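Local atomic coordinates of PlaB phospholipase (Legionella pneumophila, PDB entry 6ZTI), a protein that is a phospholipase of the alpha/beta hydrolase class linked to virulence, whose activity is controlled by NAD(H)-mediated tetramerization. Residues N30-L35 / I274-M279; H125-P131 / Y191-T196; R339-I344 / L447-V453. All blocks are in the same frame, centred on the assembly; numbering follows the deposited sequence.

Interaction 1: N30-L35 / I274-M279; sequences NTYGEL and IRSITM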
loop_
_atom_site.group_PDB
_atom_site.type_symbol
_atom_site.label_atom_id
_atom_site.label_comp_id
_atom_site.label_asym_id
_atom_site.label_seq_id
_atom_site.Cartn_x
_atom_site.Cartn_y
_atom_site.Cartn_z
ATOM N N ASN B 30 9.551 -1.355 38.750
ATOM C CA ASN B 30 8.478 -1.114 39.706
ATOM C C ASN B 30 7.136 -1.590 39.174
ATOM O O ASN B 30 6.164 -1.639 39.938
ATOM C CB ASN B 30 8.399 0.375 40.083
ATOM C CG ASN B 30 8.095 1.286 38.898
ATOM O OD1 ASN B 30 7.701 0.836 37.827
ATOM N ND2 ASN B 30 8.275 2.586 39.100
ATOM N N THR B 31 7.071 -1.939 37.887
ATOM C CA THR B 31 5.889 -2.580 37.325
ATOM C C THR B 31 5.406 -3.740 38.192
ATOM O O THR B 31 4.211 -4.055 38.196
ATOM C CB THR B 31 6.210 -3.068 35.907
ATOM O OG1 THR B 31 5.022 -3.555 35.265
ATOM C CG2 THR B 31 7.245 -4.194 35.942
ATOM N N TYR B 32 6.315 -4.385 38.929
ATOM C CA TYR B 32 5.971 -5.519 39.781
ATOM C C TYR B 32 5.383 -5.110 41.125
ATOM O O TYR B 32 5.027 -5.991 41.915
ATOM C CB TYR B 32 7.206 -6.399 40.030
ATOM C CG TYR B 32 7.852 -6.942 38.769
ATOM C CD1 TYR B 32 7.122 -7.706 37.870
ATOM C CD2 TYR B 32 9.204 -6.714 38.492
ATOM C CE1 TYR B 32 7.707 -8.212 36.720
ATOM C CE2 TYR B 32 9.797 -7.217 37.351
ATOM C CZ TYR B 32 9.037 -7.969 36.469
ATOM O OH TYR B 32 9.610 -8.480 35.323
ATOM N N GLY B 33 5.257 -3.809 41.397
ATOM C CA GLY B 33 4.754 -3.370 42.680
ATOM C C GLY B 33 5.768 -3.727 43.751
ATOM O O GLY B 33 6.968 -3.791 43.501
ATOM N N GLU B 34 5.270 -3.984 44.960
ATOM C CA GLU B 34 6.104 -4.473 46.047
ATOM C C GLU B 34 5.937 -5.972 46.287
ATOM O O GLU B 34 6.381 -6.481 47.322
ATOM C CB GLU B 34 5.816 -3.673 47.325
ATOM C CG GLU B 34 6.123 -2.181 47.176
ATOM C CD GLU B 34 6.024 -1.391 48.483
ATOM O OE1 GLU B 34 5.146 -1.686 49.325
ATOM O OE2 GLU B 34 6.843 -0.463 48.665
ATOM N N LEU B 35 5.359 -6.698 45.328
ATOM C CA LEU B 35 5.158 -8.132 45.512
ATOM C C LEU B 35 6.456 -8.917 45.671
ATOM O O LEU B 35 6.472 -9.865 46.477
ATOM C CB LEU B 35 4.345 -8.696 44.340
ATOM C CG LEU B 35 4.103 -10.205 44.405
ATOM C CD1 LEU B 35 3.369 -10.538 45.697
ATOM C CD2 LEU B 35 3.355 -10.716 43.197
ATOM N N ILE B 274 -0.955 -6.452 39.383
ATOM C CA ILE B 274 0.266 -6.622 40.179
ATOM C C ILE B 274 0.816 -5.263 40.614
ATOM O O ILE B 274 1.398 -5.140 41.698
ATOM C CB ILE B 274 1.334 -7.457 39.430
ATOM C CG1 ILE B 274 2.576 -7.664 40.319
ATOM C CG2 ILE B 274 1.711 -6.821 38.110
ATOM C CD1 ILE B 274 3.639 -8.623 39.753
ATOM N N ARG B 275 0.606 -4.225 39.799
ATOM C CA ARG B 275 1.179 -2.917 40.106
ATOM C C ARG B 275 0.661 -2.349 41.424
ATOM O O ARG B 275 1.386 -1.610 42.102
ATOM C CB ARG B 275 0.878 -1.937 38.970
ATOM C CG ARG B 275 1.544 -0.572 39.142
ATOM C CD ARG B 275 3.054 -0.653 38.947
ATOM N NE ARG B 275 3.704 0.655 38.996
ATOM C CZ ARG B 275 4.143 1.232 40.110
ATOM N NH1 ARG B 275 3.995 0.626 41.283
ATOM N NH2 ARG B 275 4.729 2.421 40.046
ATOM N N SER B 276 -0.577 -2.669 41.804
ATOM C CA SER B 276 -1.197 -2.076 42.983
ATOM C C SER B 276 -0.797 -2.751 44.298
ATOM O O SER B 276 -1.199 -2.270 45.366
ATOM C CB SER B 276 -2.721 -2.106 42.832
ATOM O OG SER B 276 -3.243 -3.417 42.946
ATOM N N ILE B 277 0.011 -3.809 44.253
ATOM C CA ILE B 277 0.391 -4.552 45.451
ATOM C C ILE B 277 1.422 -3.755 46.238
ATOM O O ILE B 277 2.473 -3.380 45.705
ATOM C CB ILE B 277 0.947 -5.934 45.076
ATOM C CG1 ILE B 277 -0.111 -6.754 44.343
ATOM C CG2 ILE B 277 1.426 -6.677 46.307
ATOM C CD1 ILE B 277 0.384 -8.100 43.880
ATOM N N THR B 278 1.147 -3.530 47.521
ATOM C CA THR B 278 2.102 -2.906 48.425
ATOM C C THR B 278 2.313 -3.810 49.631
ATOM O O THR B 278 1.504 -4.701 49.911
ATOM C CB THR B 278 1.634 -1.520 48.902
ATOM O OG1 THR B 278 0.519 -1.665 49.791
ATOM C CG2 THR B 278 1.235 -0.657 47.720
ATOM N N MET B 279 3.410 -3.563 50.358
ATOM C CA MET B 279 3.641 -4.301 51.593
ATOM C C MET B 279 2.470 -4.139 52.548
ATOM O O MET B 279 2.155 -5.060 53.313
ATOM C CB MET B 279 4.932 -3.831 52.269
ATOM C CG MET B 279 6.220 -4.263 51.573
ATOM S SD MET B 279 6.378 -6.051 51.446
ATOM C CE MET B 279 6.380 -6.537 53.173
#

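Interaction 2: H125-P131 / Y191-T196; sequences HLIMLAP and YSFVLT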
loop_
_atom_site.group_PDB
_atom_site.type_symbol
_atom_site.label_atom_id
_atom_site.label_comp_id
_atom_site.label_asym_id
_atom_site.label_seq_id
_atom_site.Cartn_x
_atom_site.Cartn_y
_atom_site.Cartn_z
ATOM N N HIS B 125 6.569 -23.902 38.388
ATOM C CA HIS B 125 5.297 -23.199 38.450
ATOM C C HIS B 125 5.303 -22.074 37.427
ATOM O O HIS B 125 6.300 -21.361 37.279
ATOM C CB HIS B 125 5.026 -22.596 39.843
ATOM C CG HIS B 125 4.938 -23.605 40.951
ATOM N ND1 HIS B 125 6.025 -24.325 41.395
ATOM C CD2 HIS B 125 3.894 -23.990 41.723
ATOM C CE1 HIS B 125 5.654 -25.121 42.382
ATOM N NE2 HIS B 125 4.365 -24.934 42.603
ATOM N N LEU B 126 4.187 -21.926 36.728
ATOM C CA LEU B 126 3.966 -20.820 35.801
ATOM C C LEU B 126 2.689 -20.124 36.241
ATOM O O LEU B 126 1.596 -20.688 36.128
ATOM C CB LEU B 126 3.875 -21.301 34.356
ATOM C CG LEU B 126 3.517 -20.221 33.327
ATOM C CD1 LEU B 126 4.455 -19.025 33.450
ATOM C CD2 LEU B 126 3.553 -20.780 31.917
ATOM N N ILE B 127 2.838 -18.914 36.772
ATOM C CA ILE B 127 1.733 -18.114 37.275
ATOM C C ILE B 127 1.627 -16.903 36.361
ATOM O O ILE B 127 2.437 -15.978 36.447
ATOM C CB ILE B 127 1.943 -17.703 38.737
ATOM C CG1 ILE B 127 2.180 -18.945 39.600
ATOM C CG2 ILE B 127 0.734 -16.902 39.236
ATOM C CD1 ILE B 127 2.606 -18.642 41.030
ATOM N N MET B 128 0.633 -16.915 35.477
ATOM C CA MET B 128 0.426 -15.868 34.485
ATOM C C MET B 128 -0.645 -14.909 34.976
ATOM O O MET B 128 -1.772 -15.331 35.243
ATOM C CB MET B 128 0.003 -16.477 33.148
ATOM C CG MET B 128 1.128 -17.188 32.409
ATOM S SD MET B 128 0.479 -18.125 31.021
ATOM C CE MET B 128 -0.149 -19.562 31.885
ATOM N N LEU B 129 -0.294 -13.625 35.085
ATOM C CA LEU B 129 -1.217 -12.573 35.486
ATOM C C LEU B 129 -1.660 -11.796 34.251
ATOM O O LEU B 129 -0.828 -11.225 33.532
ATOM C CB LEU B 129 -0.567 -11.630 36.502
ATOM C CG LEU B 129 0.144 -12.267 37.702
ATOM C CD1 LEU B 129 0.838 -11.228 38.597
ATOM C CD2 LEU B 129 -0.836 -13.084 38.535
ATOM N N ALA B 130 -2.973 -11.778 34.008
ATOM C CA ALA B 130 -3.586 -11.130 32.848
ATOM C C ALA B 130 -2.761 -11.346 31.582
ATOM O O ALA B 130 -2.452 -10.376 30.879
ATOM C CB ALA B 130 -3.765 -9.635 33.101
ATOM N N PRO B 131 -2.412 -12.590 31.257
ATOM C CA PRO B 131 -1.606 -12.848 30.055
ATOM C C PRO B 131 -2.404 -12.661 28.783
ATOM O O PRO B 131 -3.573 -13.047 28.709
ATOM C CB PRO B 131 -1.208 -14.315 30.216
ATOM C CG PRO B 131 -2.407 -14.895 30.897
ATOM C CD PRO B 131 -2.851 -13.847 31.886
ATOM N N TYR B 191 3.174 -26.869 37.226
ATOM C CA TYR B 191 1.897 -26.382 37.731
ATOM C C TYR B 191 1.688 -24.988 37.165
ATOM O O TYR B 191 2.400 -24.048 37.532
ATOM C CB TYR B 191 1.876 -26.411 39.257
ATOM C CG TYR B 191 1.995 -27.827 39.763
ATOM C CD1 TYR B 191 0.992 -28.759 39.511
ATOM C CD2 TYR B 191 3.121 -28.249 40.463
ATOM C CE1 TYR B 191 1.108 -30.085 39.956
ATOM C CE2 TYR B 191 3.239 -29.533 40.895
ATOM C CZ TYR B 191 2.238 -30.456 40.645
ATOM O OH TYR B 191 2.372 -31.751 41.097
ATOM N N SER B 192 0.735 -24.876 36.240
ATOM C CA SER B 192 0.464 -23.659 35.498
ATOM C C SER B 192 -0.861 -23.039 35.927
ATOM O O SER B 192 -1.842 -23.750 36.177
ATOM C CB SER B 192 0.435 -23.974 34.004
ATOM O OG SER B 192 0.364 -22.778 33.263
ATOM N N PHE B 193 -0.897 -21.707 35.999
ATOM C CA PHE B 193 -2.078 -20.988 36.466
ATOM C C PHE B 193 -2.249 -19.696 35.682
ATOM O O PHE B 193 -1.268 -19.037 35.319
ATOM C CB PHE B 193 -1.986 -20.618 37.962
ATOM C CG PHE B 193 -1.432 -21.703 38.833
ATOM C CD1 PHE B 193 -0.075 -21.998 38.820
ATOM C CD2 PHE B 193 -2.258 -22.408 39.695
ATOM C CE1 PHE B 193 0.434 -22.992 39.625
ATOM C CE2 PHE B 193 -1.743 -23.402 40.517
ATOM C CZ PHE B 193 -0.399 -23.694 40.480
ATOM N N VAL B 194 -3.505 -19.314 35.457
ATOM C CA VAL B 194 -3.848 -18.011 34.899
ATOM C C VAL B 194 -4.707 -17.270 35.907
ATOM O O VAL B 194 -5.723 -17.795 36.378
ATOM C CB VAL B 194 -4.576 -18.131 33.553
ATOM C CG1 VAL B 194 -5.141 -16.762 33.142
ATOM C CG2 VAL B 194 -3.605 -18.696 32.486
ATOM N N LEU B 195 -4.281 -16.078 36.274
ATOM C CA LEU B 195 -5.098 -15.192 37.082
ATOM C C LEU B 195 -5.307 -13.899 36.318
ATOM O O LEU B 195 -4.381 -13.387 35.691
ATOM C CB LEU B 195 -4.434 -14.917 38.431
ATOM C CG LEU B 195 -4.103 -16.131 39.305
ATOM C CD1 LEU B 195 -3.290 -15.712 40.533
ATOM C CD2 LEU B 195 -5.346 -16.840 39.760
ATOM N N THR B 196 -6.527 -13.379 36.337
ATOM C CA THR B 196 -6.744 -12.080 35.721
ATOM C C THR B 196 -7.917 -11.395 36.406
ATOM O O THR B 196 -8.573 -11.960 37.285
ATOM C CB THR B 196 -6.977 -12.216 34.216
ATOM O OG1 THR B 196 -6.860 -10.930 33.595
ATOM C CG2 THR B 196 -8.323 -12.777 33.980
#

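Interaction 3: R339-I344 / L447-V453; sequences RYSMII and LHPNETV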
loop_
_atom_site.group_PDB
_atom_site.type_symbol
_atom_site.label_atom_id
_atom_site.label_comp_id
_atom_site.label_asym_id
_atom_site.label_seq_id
_atom_site.Cartn_x
_atom_site.Cartn_y
_atom_site.Cartn_z
ATOM N N ARG B 339 -20.398 -12.328 30.740
ATOM C CA ARG B 339 -19.281 -13.202 30.419
ATOM C C ARG B 339 -19.246 -13.362 28.908
ATOM O O ARG B 339 -20.293 -13.348 28.254
ATOM C CB ARG B 339 -19.418 -14.545 31.132
ATOM C CG ARG B 339 -19.787 -14.387 32.587
ATOM C CD ARG B 339 -20.024 -15.693 33.265
ATOM N NE ARG B 339 -21.095 -16.451 32.638
ATOM C CZ ARG B 339 -21.348 -17.724 32.905
ATOM N NH1 ARG B 339 -20.616 -18.373 33.802
ATOM N NH2 ARG B 339 -22.335 -18.343 32.275
ATOM N N TYR B 340 -18.036 -13.466 28.349
ATOM C CA TYR B 340 -17.841 -13.342 26.911
ATOM C C TYR B 340 -17.024 -14.499 26.341
ATOM O O TYR B 340 -16.240 -15.138 27.046
ATOM C CB TYR B 340 -17.171 -11.974 26.592
ATOM C CG TYR B 340 -17.949 -10.812 27.197
ATOM C CD1 TYR B 340 -17.759 -10.443 28.509
ATOM C CD2 TYR B 340 -18.906 -10.116 26.461
ATOM C CE1 TYR B 340 -18.478 -9.410 29.075
ATOM C CE2 TYR B 340 -19.630 -9.093 27.021
ATOM C CZ TYR B 340 -19.405 -8.742 28.330
ATOM O OH TYR B 340 -20.100 -7.727 28.922
ATOM N N SER B 341 -17.243 -14.776 25.049
ATOM C CA SER B 341 -16.527 -15.797 24.294
ATOM C C SER B 341 -15.836 -15.137 23.108
ATOM O O SER B 341 -16.373 -14.201 22.509
ATOM C CB SER B 341 -17.464 -16.895 23.801
ATOM O OG SER B 341 -18.222 -17.448 24.866
ATOM N N MET B 342 -14.641 -15.619 22.774
ATOM C CA MET B 342 -13.887 -15.114 21.640
ATOM C C MET B 342 -13.689 -16.248 20.648
ATOM O O MET B 342 -13.362 -17.377 21.031
ATOM C CB MET B 342 -12.549 -14.533 22.088
ATOM C CG MET B 342 -11.871 -13.723 21.033
ATOM S SD MET B 342 -10.598 -12.650 21.682
ATOM C CE MET B 342 -9.165 -13.677 21.425
ATOM N N ILE B 343 -13.944 -15.959 19.387
ATOM C CA ILE B 343 -13.764 -16.907 18.307
ATOM C C ILE B 343 -12.683 -16.350 17.402
ATOM O O ILE B 343 -12.755 -15.188 16.987
ATOM C CB ILE B 343 -15.064 -17.134 17.520
ATOM C CG1 ILE B 343 -16.234 -17.405 18.462
ATOM C CG2 ILE B 343 -14.861 -18.295 16.522
ATOM C CD1 ILE B 343 -17.535 -17.696 17.726
ATOM N N ILE B 344 -11.673 -17.157 17.118
ATOM C CA ILE B 344 -10.654 -16.816 16.129
ATOM C C ILE B 344 -10.885 -17.745 14.943
ATOM O O ILE B 344 -10.709 -18.962 15.063
ATOM C CB ILE B 344 -9.229 -16.961 16.685
ATOM C CG1 ILE B 344 -9.042 -16.094 17.927
ATOM C CG2 ILE B 344 -8.175 -16.538 15.612
ATOM C CD1 ILE B 344 -7.781 -16.425 18.726
ATOM N N LEU B 447 -18.830 -22.886 22.203
ATOM C CA LEU B 447 -18.653 -21.659 22.966
ATOM C C LEU B 447 -18.744 -21.951 24.452
ATOM O O LEU B 447 -19.626 -22.693 24.896
ATOM C CB LEU B 447 -19.716 -20.609 22.645
ATOM C CG LEU B 447 -19.788 -20.032 21.253
ATOM C CD1 LEU B 447 -20.904 -19.016 21.244
ATOM C CD2 LEU B 447 -18.470 -19.414 20.851
ATOM N N HIS B 448 -17.847 -21.335 25.213
ATOM C CA HIS B 448 -17.860 -21.386 26.658
ATOM C C HIS B 448 -17.590 -19.984 27.178
ATOM O O HIS B 448 -16.813 -19.233 26.567
ATOM C CB HIS B 448 -16.803 -22.339 27.210
ATOM C CG HIS B 448 -16.931 -23.732 26.696
ATOM N ND1 HIS B 448 -17.736 -24.672 27.299
ATOM C CD2 HIS B 448 -16.363 -24.345 25.631
ATOM C CE1 HIS B 448 -17.660 -25.808 26.629
ATOM N NE2 HIS B 448 -16.828 -25.637 25.616
ATOM N N PRO B 449 -18.207 -19.603 28.288
ATOM C CA PRO B 449 -17.902 -18.299 28.867
ATOM C C PRO B 449 -16.450 -18.235 29.298
ATOM O O PRO B 449 -15.880 -19.223 29.752
ATOM C CB PRO B 449 -18.860 -18.201 30.054
ATOM C CG PRO B 449 -19.171 -19.649 30.410
ATOM C CD PRO B 449 -19.170 -20.369 29.105
ATOM N N ASN B 450 -15.857 -17.057 29.136
ATOM C CA ASN B 450 -14.465 -16.795 29.484
ATOM C C ASN B 450 -13.475 -17.638 28.684
ATOM O O ASN B 450 -12.345 -17.821 29.126
ATOM C CB ASN B 450 -14.195 -17.009 30.978
ATOM C CG ASN B 450 -15.121 -16.210 31.846
ATOM O OD1 ASN B 450 -15.421 -15.048 31.559
ATOM N ND2 ASN B 450 -15.634 -16.844 32.880
ATOM N N GLU B 451 -13.863 -18.155 27.513
ATOM C CA GLU B 451 -12.956 -18.949 26.690
ATOM C C GLU B 451 -12.891 -18.421 25.261
ATOM O O GLU B 451 -13.862 -17.877 24.725
ATOM C CB GLU B 451 -13.355 -20.436 26.651
ATOM C CG GLU B 451 -13.172 -21.151 27.974
ATOM C CD GLU B 451 -13.249 -22.661 27.842
ATOM O OE1 GLU B 451 -13.301 -23.176 26.699
ATOM O OE2 GLU B 451 -13.254 -23.342 28.889
ATOM N N THR B 452 -11.704 -18.577 24.673
ATOM C CA THR B 452 -11.461 -18.451 23.243
ATOM C C THR B 452 -11.646 -19.827 22.599
ATOM O O THR B 452 -11.299 -20.844 23.194
ATOM C CB THR B 452 -10.030 -17.938 22.992
ATOM O OG1 THR B 452 -9.888 -16.603 23.490
ATOM C CG2 THR B 452 -9.692 -17.917 21.527
ATOM N N VAL B 453 -12.213 -19.865 21.391
ATOM C CA VAL B 453 -12.224 -21.082 20.576
ATOM C C VAL B 453 -11.593 -20.755 19.227
ATOM O O VAL B 453 -11.936 -19.743 18.602
ATOM C CB VAL B 453 -13.641 -21.667 20.408
ATOM C CG1 VAL B 453 -14.584 -20.679 19.722
ATOM C CG2 VAL B 453 -13.602 -22.972 19.621
HETATM O O HOH W 1 -15.718 -12.873 29.886
#

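Interaction 1: N30-L35 / I274-M279
G33 and R275 bring the two loops closest, with CA atoms 4.4 Å apart, where a type II' turn from Y32 to L35 meets a type I turn from I274 to I277. The phi of G33 is positive (67°), as suits the second position of the type II' turn, and its CA packs among the carbonyl oxygens of I274, R275 and I277. One step on, E34 N gives a nearly straight hydrogen bond to I277 O at 3.0 Å. The carboxylate of E34 returns a second link: with CG beside its own backbone N (chi1 -61°) and the chain extended beyond, it reaches M279, whose N donates to the anti lone pair of E34 OE1 at 2.8 Å. E34 is thus held from its backbone and from its tip.

R275 lies along the end of the 3-10 turn. Its chain bends at chi2, and CD comes 3.4 Å from N30 O. That oxygen sits over one face of the guanidinium, off toward the rim, making no hydrogen bond to it; N30 O is taken by G33 N. The N30 side-chain amide stacks on the same guanidinium, the planes 24° apart. On the apolar flank, I274 CD1 meets the edge of the Y32 ring, and L35 CD2 rests 4.0 Å from both I274 CD1 and I277 CD1.

E34 is the N-cap residue of helix 35-44, against which M279 also folds. Helix 286-296 closes over L35 and I277, and Y32 OH is hydrogen-bonded to G58 O in strand 55-60.

Interaction 2: H125-P131 / Y191-T196
H125 to L129 run beside Y191 to L195 as neighbouring parallel strands whose axes come within 4.6 Å and run in nearly the same direction, 4° apart. Five backbone hydrogen bonds join them. L126 and M128 each donate to the second strand and accept from it, and A130 N adds the last bond, to L195 O at 2.7 Å. Between these bonds, CA-H...O contacts such as S192 CA to L126 O (3.2 Å) fill in the ladder. A130 has left-handed backbone angles, which turn the chain out of the strand just after that last bond.

The aromatic contacts gather at the start of the strands. Y191 CD2 lies over a face of the H125 ring, the two planes 49° apart, and H125 CD2 approaches the edge of the F193 ring.

Apolar packing lines both faces of the sheet. On the face that carries the rings, I127 CG1 touches F193 CD1 at 3.9 Å and L129 CD2 packs beside L195 CB. On the other, M128 bends at chi3 (-79°), which carries its CE across to V194 CG2, 3.6 Å away. Past the strand end, P131 CD meets V194 CG1.

The polar exception is S192 OG, a buried hydroxyl without a hydrogen-bond partner, 3.5 Å from M128 CE.

In the parallel alpha/beta hydrolase sheet, strand 93-99 flanks strand 123-129 across from strand 191-197. Helix 286-296 packs on I127 and F193, helix 102-114 covers L126 on the other side, and H125 NE2 is hydrogen-bonded to V297 O.

Interaction 3: R339-I344 / L447-V453
R339 lays its side chain along P449, both pointing the same way. At its base, R339 CB touches P449 CB at 3.9 Å, with N450 OD1 a little farther off. NE then passes 3.8 Å from P449 CB, after a bend at chi3 (-59°) that turns the guanidinium flat against the proline. CZ is next, with P449 CB over the centre of the guanidinium face. Both terminal nitrogens brush P449 CG, while NH2 forms a salt bridge to D398.

Next to this, a type II turn from H448 to E451 leads L447-V453 into a parallel pairing with strand 340-349, inside the mixed sheet whose I343 lies near the NAD-binding residues Y393 and L362. Y340 O accepts from N450 N at 2.9 Å, and a water bridges Y340 N to N450 OD1, which also accepts from Q318 NE2. H448 O is gripped twice: S341 OG donates from above the carbonyl plane at 2.8 Å, and E451 N comes from the opposite face. The ladder continues as M342 N to E451 O, V453 N to M342 O (2.8 Å) and I344 N to V453 O. On one face the side chains of I343 and L447 cross at about a right angle, I343 CD1 to L447 CD2 3.7 Å; on the other, I344 CD1 reaches T452 CG2, and T452 OG1, hydrogen-bonded to A224 O, lies against M342 CB and CE.

Interactions 2 and 3 are buried strand pairings, both parallel, but in different sheets: interaction 2 in the alpha/beta hydrolase core, interaction 3 in the mixed sheet near the nucleotide sites. Interaction 1 is a partly buried meeting of two loops with one backbone bond, one carboxylate-to-backbone bond, an amide-guanidinium stack and apolar packing. It nevertheless touches interaction 2, where I274 CB packs on L129 CD1 at 3.9 Å, and helix 286-296 reaches both. Interaction 2 is nested within the chain loop that interaction 1 closes. Interaction 3 follows later in the chain, about 8 Å from interaction 2 at the nearest atoms, and mixes its ladder with a turn, a water and an arginine laid on a proline.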